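Local coordinates for putative histidine protein kinase (Rhodobacter sphaeroides, PDB 3KYJ) that probably autophosphorylates on a histidine of its Hpt domain, to which this fragment belongs, and passes the phosphate to CheY or CheB in chemotaxis signalling, at residues A[19-24]-A[53-57]; A[63-69]-A[115-121]. One frame throughout, in Å; residues are numbered along the deposited sequence.

Contact 1: A[19-24]-A[53-57]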
loop_
_atom_site.group_PDB
_atom_site.type_symbol
_atom_site.label_atom_id
_atom_site.label_comp_id
_atom_site.label_asym_id
_atom_site.label_seq_id
_atom_site.Cartn_x
_atom_site.Cartn_y
_atom_site.Cartn_z
ATOM N N ASP A 19 -6.590 1.434 10.815
ATOM C CA ASP A 19 -6.481 1.717 9.375
ATOM C C ASP A 19 -7.380 0.761 8.580
ATOM O O ASP A 19 -8.004 1.157 7.597
ATOM C CB ASP A 19 -5.009 1.574 8.956
ATOM C CG ASP A 19 -4.654 2.400 7.745
ATOM O OD1 ASP A 19 -4.341 3.589 7.907
ATOM O OD2 ASP A 19 -4.649 1.862 6.631
ATOM N N GLY A 20 -7.491 -0.483 9.034
ATOM C CA GLY A 20 -8.352 -1.443 8.363
ATOM C C GLY A 20 -9.806 -1.054 8.455
ATOM O O GLY A 20 -10.542 -1.172 7.478
ATOM N N ALA A 21 -10.218 -0.559 9.619
ATOM C CA ALA A 21 -11.601 -0.128 9.782
ATOM C C ALA A 21 -11.917 1.064 8.885
ATOM O O ALA A 21 -13.000 1.128 8.318
ATOM C CB ALA A 21 -11.896 0.212 11.232
ATOM N N GLN A 22 -10.987 2.009 8.772
ATOM C CA GLN A 22 -11.174 3.155 7.870
ATOM C C GLN A 22 -11.298 2.696 6.419
ATOM O O GLN A 22 -12.156 3.163 5.687
ATOM C CB GLN A 22 -10.024 4.154 8.012
ATOM C CG GLN A 22 -9.998 4.865 9.357
ATOM C CD GLN A 22 -11.245 5.711 9.606
ATOM O OE1 GLN A 22 -11.715 6.437 8.722
ATOM N NE2 GLN A 22 -11.783 5.624 10.819
ATOM N N ALA A 23 -10.447 1.765 6.004
ATOM C CA ALA A 23 -10.501 1.291 4.633
ATOM C C ALA A 23 -11.823 0.565 4.360
ATOM O O ALA A 23 -12.456 0.786 3.324
ATOM C CB ALA A 23 -9.325 0.386 4.345
ATOM N N LEU A 24 -12.244 -0.306 5.279
ATOM C CA LEU A 24 -13.508 -1.014 5.072
ATOM C C LEU A 24 -14.705 -0.056 5.137
ATOM O O LEU A 24 -15.690 -0.248 4.411
ATOM C CB LEU A 24 -13.673 -2.188 6.044
ATOM C CG LEU A 24 -12.637 -3.304 5.850
ATOM C CD1 LEU A 24 -12.932 -4.418 6.831
ATOM C CD2 LEU A 24 -12.650 -3.821 4.420
ATOM N N THR A 53 -5.630 -0.658 -0.132
ATOM C CA THR A 53 -5.070 -0.359 1.170
ATOM C C THR A 53 -5.255 -1.544 2.128
ATOM O O THR A 53 -4.321 -1.972 2.830
ATOM C CB THR A 53 -5.750 0.883 1.750
ATOM O OG1 THR A 53 -5.313 2.015 1.002
ATOM C CG2 THR A 53 -5.399 1.069 3.232
ATOM N N PHE A 54 -6.471 -2.084 2.177
ATOM C CA PHE A 54 -6.735 -3.204 3.059
ATOM C C PHE A 54 -5.839 -4.405 2.714
ATOM O O PHE A 54 -5.255 -5.034 3.595
ATOM C CB PHE A 54 -8.213 -3.555 3.008
ATOM C CG PHE A 54 -8.615 -4.525 4.075
ATOM C CD1 PHE A 54 -9.031 -4.079 5.309
ATOM C CD2 PHE A 54 -8.522 -5.883 3.855
ATOM C CE1 PHE A 54 -9.378 -4.969 6.307
ATOM C CE2 PHE A 54 -8.850 -6.785 4.854
ATOM C CZ PHE A 54 -9.277 -6.336 6.075
ATOM N N LYS A 55 -5.701 -4.681 1.424
ATOM C CA LYS A 55 -4.817 -5.723 0.951
ATOM C C LYS A 55 -3.361 -5.496 1.378
ATOM O O LYS A 55 -2.708 -6.401 1.908
ATOM C CB LYS A 55 -4.899 -5.817 -0.567
ATOM C CG LYS A 55 -4.118 -6.969 -1.157
ATOM C CD LYS A 55 -3.993 -6.936 -2.695
ATOM C CE LYS A 55 -2.938 -5.932 -3.122
ATOM N NZ LYS A 55 -2.604 -6.057 -4.571
ATOM N N GLY A 56 -2.835 -4.309 1.131
ATOM C CA GLY A 56 -1.463 -4.010 1.505
ATOM C C GLY A 56 -1.208 -4.103 2.998
ATOM O O GLY A 56 -0.155 -4.547 3.425
ATOM N N ASN A 57 -2.192 -3.696 3.792
ATOM C CA ASN A 57 -2.078 -3.752 5.245
ATOM C C ASN A 57 -1.938 -5.210 5.710
ATOM O O ASN A 57 -1.129 -5.540 6.563
ATOM C CB ASN A 57 -3.312 -3.104 5.903
ATOM C CG ASN A 57 -3.337 -1.581 5.800
ATOM O OD1 ASN A 57 -2.464 -0.954 5.193
ATOM N ND2 ASN A 57 -4.354 -0.989 6.394
HETATM O O HOH W 1 -1.807 1.573 5.956
#
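Asp-19 OD2 takes the amide hydrogen of Asn-57 ND2 at 2.9 Å, in a nearly straight bond of 170°. The donor reaches OD2 on its anti side, somewhat out of the carboxylate plane, while OD2 lies close to the amide plane. The two planes are turned 54° apart. A water gives a hydrogen bond to Asn-57 OD1 at 2.7 Å and a weaker one to Asp-19 OD2. Asp-19 CG stands anti to the backbone N (chi1 -154°), which carries the carboxylate across to helix 40-60. Thr-53 CG2 lies 3.6 Å from Asp-19 OD2, and Thr-53 OG1 bonds instead to Arg-49 O. Away from this polar pair the contact is apolar. Leu-24 CD2 sits over one face of the Phe-54 ring, 4.1 Å from its centroid, as a CH-pi contact, and Leu-24 CD1 reaches Phe-54 CE1 at 3.6 Å. Gly-20 has no side chain to press on this ring, and its O lies at the ring edge, in plane. Helices 10-35 and 40-60 are antiparallel in the Hpt bundle, and His-52, the predicted phosphohistidine, directly precedes 53-57. Asp-19 and Asn-57 also pack on a neighbouring chain of another protein. A leucine in place of Asn-57 would probably leave Asp-19 OD2 without its amide donor and the water without its stronger acceptor. The neutral donor beside the carboxylate would probably favour its ionised form.

Contact 2: A[63-69]-A[115-121]; sequences LSVVESR and DVEGTGS
Asp-115 uses both carboxylate oxygens to receive backbone N-H groups at the start of helix 64-82. Val-65 N gives its hydrogen to Asp-115 OD2 at 2.7 Å, and Val-66 N gives its own to Asp-115 OD1 at 3.2 Å. Both bonds use syn lone pairs, and both are fairly straight. Asp-115 CG lies anti to its own backbone N (chi1 -156°), which turns the carboxylate to the helix end. There OD1 also takes a weak bond from Val-116 N. The aspartate, far off in the sequence, takes up two N-H groups of the first turn, while Leu-63 holds the N-cap position. The negative charge of Asp-115 probably suits the N-terminal end of the helix. In this all-helical Hpt fold, 115-121 is the loop from helix 89-112 to helix 122-135, and it is held against the start of helix 64-82. Further on, Arg-69 NE donates to Ser-121 OG at 2.7 Å, in the guanidinium plane. Arg-69 NH2 makes a weak bond to Gly-118 O, and Arg-69 NH1 reaches Ser-68 OG at 3.0 Å. Each guanidinium nitrogen therefore has a partner. Ser-68 OG in turn donates to Val-65 O at 2.7 Å. Val-65 CG1 lies over the centre of one guanidinium face. The same methyl meets Val-116 CG2 at 3.6 Å and Gly-118 CA at 3.8 Å. Val-116 CG2 also touches Val-66 CG2, and Met-105 of helix 89-112 packs against Arg-69 and Ser-121.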
loop_
_atom_site.group_PDB
_atom_site.type_symbol
_atom_site.label_atom_id
_atom_site.label_comp_id
_atom_site.label_asym_id
_atom_site.label_seq_id
_atom_site.Cartn_x
_atom_site.Cartn_y
_atom_site.Cartn_z
ATOM N N LEU A 63 -0.504 -11.786 6.515
ATOM C CA LEU A 63 -1.804 -12.445 6.676
ATOM C C LEU A 63 -2.282 -12.859 5.290
ATOM O O LEU A 63 -3.190 -12.266 4.727
ATOM C CB LEU A 63 -2.790 -11.522 7.396
ATOM C CG LEU A 63 -2.266 -10.896 8.687
ATOM C CD1 LEU A 63 -3.267 -9.914 9.295
ATOM C CD2 LEU A 63 -1.895 -11.990 9.685
ATOM N N SER A 64 -1.674 -13.918 4.767
ATOM C CA SER A 64 -1.855 -14.305 3.370
ATOM C C SER A 64 -3.290 -14.743 3.026
ATOM O O SER A 64 -3.733 -14.518 1.898
ATOM C CB SER A 64 -0.862 -15.415 2.974
ATOM O OG SER A 64 0.504 -14.994 3.054
ATOM N N VAL A 65 -4.022 -15.325 3.971
ATOM C CA VAL A 65 -5.394 -15.735 3.666
ATOM C C VAL A 65 -6.233 -14.463 3.558
ATOM O O VAL A 65 -6.952 -14.284 2.592
ATOM C CB VAL A 65 -5.974 -16.719 4.701
ATOM C CG1 VAL A 65 -7.504 -16.935 4.468
ATOM C CG2 VAL A 65 -5.241 -18.071 4.617
ATOM N N VAL A 66 -6.116 -13.562 4.526
ATOM C CA VAL A 66 -6.840 -12.275 4.429
ATOM C C VAL A 66 -6.485 -11.549 3.110
ATOM O O VAL A 66 -7.366 -11.099 2.364
ATOM C CB VAL A 66 -6.568 -11.341 5.636
ATOM C CG1 VAL A 66 -7.217 -9.986 5.399
ATOM C CG2 VAL A 66 -7.086 -11.901 6.934
ATOM N N GLU A 67 -5.191 -11.476 2.825
ATOM C CA GLU A 67 -4.685 -10.831 1.630
ATOM C C GLU A 67 -5.337 -11.406 0.379
ATOM O O GLU A 67 -5.724 -10.671 -0.510
ATOM C CB GLU A 67 -3.171 -10.969 1.565
ATOM C CG GLU A 67 -2.529 -10.247 0.391
ATOM C CD GLU A 67 -1.045 -10.481 0.284
ATOM O OE1 GLU A 67 -0.456 -11.099 1.183
ATOM O OE2 GLU A 67 -0.462 -10.067 -0.718
ATOM N N SER A 68 -5.472 -12.729 0.317
ATOM C CA SER A 68 -5.983 -13.363 -0.905
ATOM C C SER A 68 -7.449 -12.999 -1.180
ATOM O O SER A 68 -7.855 -12.935 -2.341
ATOM C CB SER A 68 -5.827 -14.891 -0.815
ATOM O OG SER A 68 -6.647 -15.477 0.193
ATOM N N ARG A 69 -8.234 -12.765 -0.135
ATOM C CA ARG A 69 -9.637 -12.351 -0.340
ATOM C C ARG A 69 -9.679 -10.911 -0.867
ATOM O O ARG A 69 -10.410 -10.595 -1.810
ATOM C CB ARG A 69 -10.453 -12.453 0.940
ATOM C CG ARG A 69 -11.037 -13.855 1.233
ATOM C CD ARG A 69 -9.950 -14.894 1.391
ATOM N NE ARG A 69 -10.501 -16.183 1.784
ATOM C CZ ARG A 69 -9.921 -17.356 1.519
ATOM N NH1 ARG A 69 -8.835 -17.449 0.765
ATOM N NH2 ARG A 69 -10.505 -18.459 1.956
ATOM N N ASP A 115 -3.249 -14.917 11.181
ATOM C CA ASP A 115 -4.098 -15.055 9.995
ATOM C C ASP A 115 -5.333 -15.873 10.349
ATOM O O ASP A 115 -5.365 -16.592 11.346
ATOM C CB ASP A 115 -3.300 -15.692 8.860
ATOM C CG ASP A 115 -3.842 -15.381 7.468
ATOM O OD1 ASP A 115 -4.821 -14.619 7.298
ATOM O OD2 ASP A 115 -3.234 -15.925 6.524
ATOM N N VAL A 116 -6.362 -15.750 9.523
ATOM C CA VAL A 116 -7.612 -16.462 9.743
ATOM C C VAL A 116 -7.530 -17.779 9.054
ATOM O O VAL A 116 -6.695 -17.972 8.157
ATOM C CB VAL A 116 -8.817 -15.728 9.108
ATOM C CG1 VAL A 116 -9.041 -14.419 9.784
ATOM C CG2 VAL A 116 -8.595 -15.536 7.617
ATOM N N GLU A 117 -8.387 -18.691 9.511
ATOM C CA GLU A 117 -8.694 -19.876 8.757
ATOM C C GLU A 117 -9.651 -19.532 7.638
ATOM O O GLU A 117 -10.708 -18.859 7.828
ATOM C CB GLU A 117 -9.326 -20.947 9.645
ATOM C CG GLU A 117 -8.384 -21.535 10.688
ATOM C CD GLU A 117 -7.184 -22.239 10.079
ATOM O OE1 GLU A 117 -7.305 -22.782 8.962
ATOM O OE2 GLU A 117 -6.116 -22.263 10.728
ATOM N N GLY A 118 -9.260 -20.013 6.470
ATOM C CA GLY A 118 -9.935 -19.694 5.235
ATOM C C GLY A 118 -11.293 -20.319 5.042
ATOM O O GLY A 118 -12.012 -19.883 4.161
ATOM N N THR A 119 -11.645 -21.323 5.840
ATOM C CA THR A 119 -12.871 -22.086 5.610
ATOM C C THR A 119 -14.142 -21.245 5.477
ATOM O O THR A 119 -14.956 -21.448 4.565
ATOM C CB THR A 119 -13.103 -23.048 6.752
ATOM O OG1 THR A 119 -11.874 -23.713 7.040
ATOM C CG2 THR A 119 -14.185 -24.043 6.382
ATOM N N GLY A 120 -14.318 -20.294 6.387
ATOM C CA GLY A 120 -15.527 -19.494 6.426
ATOM C C GLY A 120 -15.740 -18.630 5.189
ATOM O O GLY A 120 -16.875 -18.252 4.873
ATOM N N SER A 121 -14.658 -18.330 4.475
ATOM C CA SER A 121 -14.722 -17.437 3.320
ATOM C C SER A 121 -14.505 -18.144 1.972
ATOM O O SER A 121 -14.372 -17.501 0.935
ATOM C CB SER A 121 -13.746 -16.252 3.494
ATOM O OG SER A 121 -12.412 -16.710 3.690
#

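Overall arrangement
From the N terminus, helix 10-35 comes first and helix 40-60 returns beside it, nearly antiparallel. Contact 1 closes this hairpin, joining 19-24 to 53-57 across 28 intervening residues. The chain then turns into helix 64-82, whose start forms one half of contact 2. Helix 89-112 follows, and the link after it brings 115-121 back to that start. Contact 2 thus closes a loop of 45 residues. The contacts are in series and neither nest nor cross. They lie about 15 Å apart between centres, yet they touch: Phe-54 packs on Val-66, and Lys-55 on Glu-67. Together they connect the first two helices, the third, and the approach to helix 122-135.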